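Long-range contact in hypothetical protein (Bacteroides caccae, PDB 4M8R), which is of unknown function but belongs to the DUF4784 family, joining an N-terminal Ig-like domain to a WD40-like, probably propeller-type domain: residues G41-R49 with G76-R84. Numbering follows the deposited sequence.
With PO4 (phosphate ion), chain C; PO4 (phosphate ion), chain F.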
loop_
_atom_site.group_PDB
_atom_site.type_symbol
_atom_site.label_atom_id
_atom_site.label_comp_id
_atom_site.label_asym_id
_atom_site.label_seq_id
_atom_site.Cartn_x
_atom_site.Cartn_y
_atom_site.Cartn_z
ATOM N N GLY A 41 -21.088 30.637 19.190
ATOM C CA GLY A 41 -19.930 30.275 18.388
ATOM C C GLY A 41 -19.044 29.221 19.020
ATOM O O GLY A 41 -18.152 28.703 18.352
ATOM N N ASP A 42 -19.267 28.905 20.297
ATOM C CA ASP A 42 -18.575 27.785 20.932
ATOM C C ASP A 42 -18.827 26.529 20.113
ATOM O O ASP A 42 -19.951 26.287 19.672
ATOM C CB ASP A 42 -19.052 27.560 22.373
ATOM C CG ASP A 42 -18.465 28.563 23.353
ATOM O OD1 ASP A 42 -17.804 29.524 22.913
ATOM O OD2 ASP A 42 -18.670 28.400 24.576
ATOM N N GLN A 43 -17.769 25.756 19.884
ATOM C CA GLN A 43 -17.879 24.494 19.168
ATOM C C GLN A 43 -17.488 23.351 20.098
ATOM O O GLN A 43 -17.005 23.576 21.213
ATOM C CB GLN A 43 -17.016 24.517 17.907
ATOM C CG GLN A 43 -17.340 25.695 16.988
ATOM C CD GLN A 43 -16.771 25.561 15.580
ATOM O OE1 GLN A 43 -16.444 24.465 15.122
ATOM N NE2 GLN A 43 -16.661 26.686 14.881
ATOM N N VAL A 44 -17.732 22.128 19.649
ATOM C CA VAL A 44 -17.410 20.951 20.432
ATOM C C VAL A 44 -16.620 19.981 19.563
ATOM O O VAL A 44 -17.009 19.700 18.430
ATOM C CB VAL A 44 -18.689 20.281 20.967
ATOM C CG1 VAL A 44 -18.360 18.996 21.711
ATOM C CG2 VAL A 44 -19.452 21.240 21.878
ATOM N N ASP A 45 -15.513 19.483 20.111
ATOM C CA ASP A 45 -14.612 18.559 19.414
ATOM C C ASP A 45 -14.578 17.203 20.104
ATOM O O ASP A 45 -14.683 17.116 21.328
ATOM C CB ASP A 45 -13.181 19.107 19.413
ATOM C CG ASP A 45 -12.962 20.190 18.387
ATOM O OD1 ASP A 45 -13.481 20.069 17.250
ATOM O OD2 ASP A 45 -12.246 21.157 18.717
ATOM N N PHE A 46 -14.396 16.159 19.301
ATOM C CA PHE A 46 -14.199 14.803 19.792
ATOM C C PHE A 46 -12.766 14.372 19.538
ATOM O O PHE A 46 -12.196 14.708 18.500
ATOM C CB PHE A 46 -15.070 13.823 19.014
ATOM C CG PHE A 46 -16.544 13.983 19.228
ATOM C CD1 PHE A 46 -17.079 14.055 20.505
ATOM C CD2 PHE A 46 -17.409 13.979 18.139
ATOM C CE1 PHE A 46 -18.449 14.159 20.691
ATOM C CE2 PHE A 46 -18.773 14.087 18.319
ATOM C CZ PHE A 46 -19.296 14.178 19.596
ATOM N N ASP A 47 -12.200 13.614 20.476
ATOM C CA ASP A 47 -10.997 12.824 20.225
ATOM C C ASP A 47 -11.344 11.355 20.478
ATOM O O ASP A 47 -11.911 11.021 21.513
ATOM C CB ASP A 47 -9.837 13.260 21.134
ATOM C CG ASP A 47 -9.108 14.521 20.623
ATOM O OD1 ASP A 47 -9.522 15.125 19.604
ATOM O OD2 ASP A 47 -8.098 14.911 21.250
ATOM N N PHE A 48 -11.001 10.488 19.530
ATOM C CA PHE A 48 -11.325 9.063 19.604
ATOM C C PHE A 48 -10.074 8.225 19.854
ATOM O O PHE A 48 -9.016 8.497 19.287
ATOM C CB PHE A 48 -11.962 8.595 18.289
ATOM C CG PHE A 48 -13.264 9.275 17.961
ATOM C CD1 PHE A 48 -13.280 10.545 17.405
ATOM C CD2 PHE A 48 -14.466 8.628 18.166
ATOM C CE1 PHE A 48 -14.474 11.164 17.087
ATOM C CE2 PHE A 48 -15.663 9.241 17.855
ATOM C CZ PHE A 48 -15.668 10.514 17.319
ATOM N N ARG A 49 -10.213 7.199 20.687
ATOM C CA ARG A 49 -9.164 6.202 20.900
ATOM C C ARG A 49 -9.787 4.815 20.854
ATOM O O ARG A 49 -10.749 4.556 21.566
ATOM C CB ARG A 49 -8.503 6.412 22.253
ATOM C CG ARG A 49 -7.305 5.503 22.505
ATOM C CD ARG A 49 -7.082 5.282 23.995
ATOM N NE ARG A 49 -8.160 4.492 24.590
ATOM C CZ ARG A 49 -8.290 4.246 25.891
ATOM N NH1 ARG A 49 -7.406 4.721 26.765
ATOM N NH2 ARG A 49 -9.317 3.524 26.321
ATOM N N GLY A 76 -25.944 25.140 28.543
ATOM C CA GLY A 76 -25.494 23.866 27.984
ATOM C C GLY A 76 -25.867 23.637 26.532
ATOM O O GLY A 76 -26.400 24.522 25.869
HETATM N N MSE A 77 -25.569 22.441 26.028
HETATM C CA MSE A 77 -25.792 22.123 24.617
HETATM C C MSE A 77 -26.000 20.650 24.417
HETATM O O MSE A 77 -25.552 19.842 25.221
HETATM C CB MSE A 77 -24.625 22.628 23.759
HETATM C CG MSE A 77 -23.261 22.643 24.454
HETATM SE SE MSE A 77 -22.105 24.035 23.644
HETATM C CE MSE A 77 -22.575 23.749 21.767
ATOM N N SER A 78 -26.709 20.301 23.347
ATOM C CA SER A 78 -26.917 18.912 22.946
ATOM C C SER A 78 -26.081 18.617 21.707
ATOM O O SER A 78 -26.096 19.395 20.753
ATOM C CB SER A 78 -28.391 18.661 22.623
ATOM O OG SER A 78 -29.229 19.024 23.705
ATOM N N ILE A 79 -25.359 17.500 21.720
ATOM C CA ILE A 79 -24.564 17.091 20.561
ATOM C C ILE A 79 -24.950 15.690 20.123
ATOM O O ILE A 79 -25.472 14.916 20.920
ATOM C CB ILE A 79 -23.051 17.146 20.851
ATOM C CG1 ILE A 79 -22.648 16.104 21.897
ATOM C CG2 ILE A 79 -22.670 18.541 21.315
ATOM C CD1 ILE A 79 -21.185 16.156 22.282
ATOM N N ARG A 80 -24.724 15.383 18.848
ATOM C CA ARG A 80 -25.040 14.064 18.311
ATOM C C ARG A 80 -23.768 13.233 18.207
ATOM O O ARG A 80 -22.746 13.733 17.764
ATOM C CB ARG A 80 -25.712 14.184 16.937
ATOM C CG ARG A 80 -26.443 12.917 16.520
ATOM C CD ARG A 80 -27.297 13.119 15.281
ATOM N NE ARG A 80 -28.462 13.972 15.529
ATOM C CZ ARG A 80 -29.586 13.585 16.143
ATOM N NH1 ARG A 80 -29.730 12.342 16.603
ATOM N NH2 ARG A 80 -30.583 14.456 16.307
HETATM N N MSE A 81 -23.832 11.975 18.629
HETATM C CA MSE A 81 -22.685 11.072 18.537
HETATM C C MSE A 81 -22.638 10.515 17.135
HETATM O O MSE A 81 -23.662 10.105 16.588
HETATM C CB MSE A 81 -22.791 9.939 19.560
HETATM C CG MSE A 81 -22.894 10.423 21.011
HETATM SE SE MSE A 81 -21.398 11.611 21.502
HETATM C CE MSE A 81 -19.911 10.354 21.262
ATOM N N PRO A 82 -21.445 10.504 16.521
ATOM C CA PRO A 82 -21.316 10.101 15.123
ATOM C C PRO A 82 -21.260 8.595 14.858
ATOM O O PRO A 82 -20.878 7.809 15.731
ATOM C CB PRO A 82 -19.985 10.725 14.715
ATOM C CG PRO A 82 -19.183 10.728 15.966
ATOM C CD PRO A 82 -20.164 10.997 17.067
ATOM N N TYR A 83 -21.638 8.231 13.636
ATOM C CA TYR A 83 -21.441 6.889 13.099
ATOM C C TYR A 83 -20.057 6.784 12.468
ATOM O O TYR A 83 -19.316 7.762 12.429
ATOM C CB TYR A 83 -22.509 6.582 12.039
ATOM C CG TYR A 83 -23.903 6.407 12.594
ATOM C CD1 TYR A 83 -24.734 7.501 12.803
ATOM C CD2 TYR A 83 -24.391 5.141 12.904
ATOM C CE1 TYR A 83 -26.012 7.341 13.318
ATOM C CE2 TYR A 83 -25.663 4.970 13.409
ATOM C CZ TYR A 83 -26.473 6.073 13.613
ATOM O OH TYR A 83 -27.742 5.890 14.125
ATOM N N ARG A 84 -19.722 5.584 12.000
ATOM C CA ARG A 84 -18.540 5.310 11.165
ATOM C C ARG A 84 -17.202 5.248 11.902
ATOM O O ARG A 84 -16.156 5.166 11.264
ATOM C CB ARG A 84 -18.449 6.271 9.966
ATOM C CG ARG A 84 -19.694 6.267 9.095
ATOM C CD ARG A 84 -19.529 7.088 7.829
ATOM N NE ARG A 84 -20.630 6.828 6.903
ATOM C CZ ARG A 84 -21.848 7.362 6.985
ATOM N NH1 ARG A 84 -22.162 8.219 7.951
ATOM N NH2 ARG A 84 -22.771 7.027 6.088
HETATM P P PO4 C . -9.151 3.859 30.073
HETATM O O1 PO4 C . -10.079 5.059 30.106
HETATM O O2 PO4 C . -9.750 2.762 29.231
HETATM O O3 PO4 C . -7.830 4.258 29.483
HETATM O O4 PO4 C . -8.897 3.384 31.479
HETATM P P PO4 F . -32.717 16.998 23.906
HETATM O O1 PO4 F . -33.173 17.491 25.262
HETATM O O2 PO4 F . -31.981 15.685 24.059
HETATM O O3 PO4 F . -33.910 16.758 23.010
HETATM O O4 PO4 F . -31.805 18.038 23.290
#
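The Phe46 ring meets three side chains of the 76-84 segment. CG lies anti to the carbonyl carbon (chi1 -67°), which brings CE1 to 3.7 Å from Ile79 CD1, off one side of the ring plane. Off the opposite side Phe46 CE2 rests 3.6 Å from Pro82 CD. On that same side selenomethionine Met81, bent at chi2 and chi3, brings SE obliquely to the ring near CZ, 4.7 Å from the Phe46 centroid, a Met-aromatic contact. The Arg80 carbonyl O faces the ring edge, near its plane. Replacing Phe46 by an alanine removes the ring and is likely to leave a gap between Ile79, Met81 and Pro82, and the selenium without its aromatic partner. Val44 splits its branches: CG1 reaches Ile79 CD1 at 4.0 Å, the two side chains crossing at about a right angle, while CG2 touches CE of selenomethionine Met77. At the far end, Pro82 CG abuts the edge of the Phe48 ring, 3.8 Å from CZ. This almost wholly apolar, buried contact joins strand 43-49 to strand 76-80 and the loop residues Met81 and Pro82 that follow it; the short strand axes pass 9.5 Å apart, their N-to-C directions 44° apart. It is consistent with the hydrophobic core of an Ig-like β-sandwich, the two strands flanking strand 60-72 in strand order; Phe46 also packs on Ala67 of that strand and Val90 of strand 88-96, whereas Met81 leans on Val31 of strand 30-36.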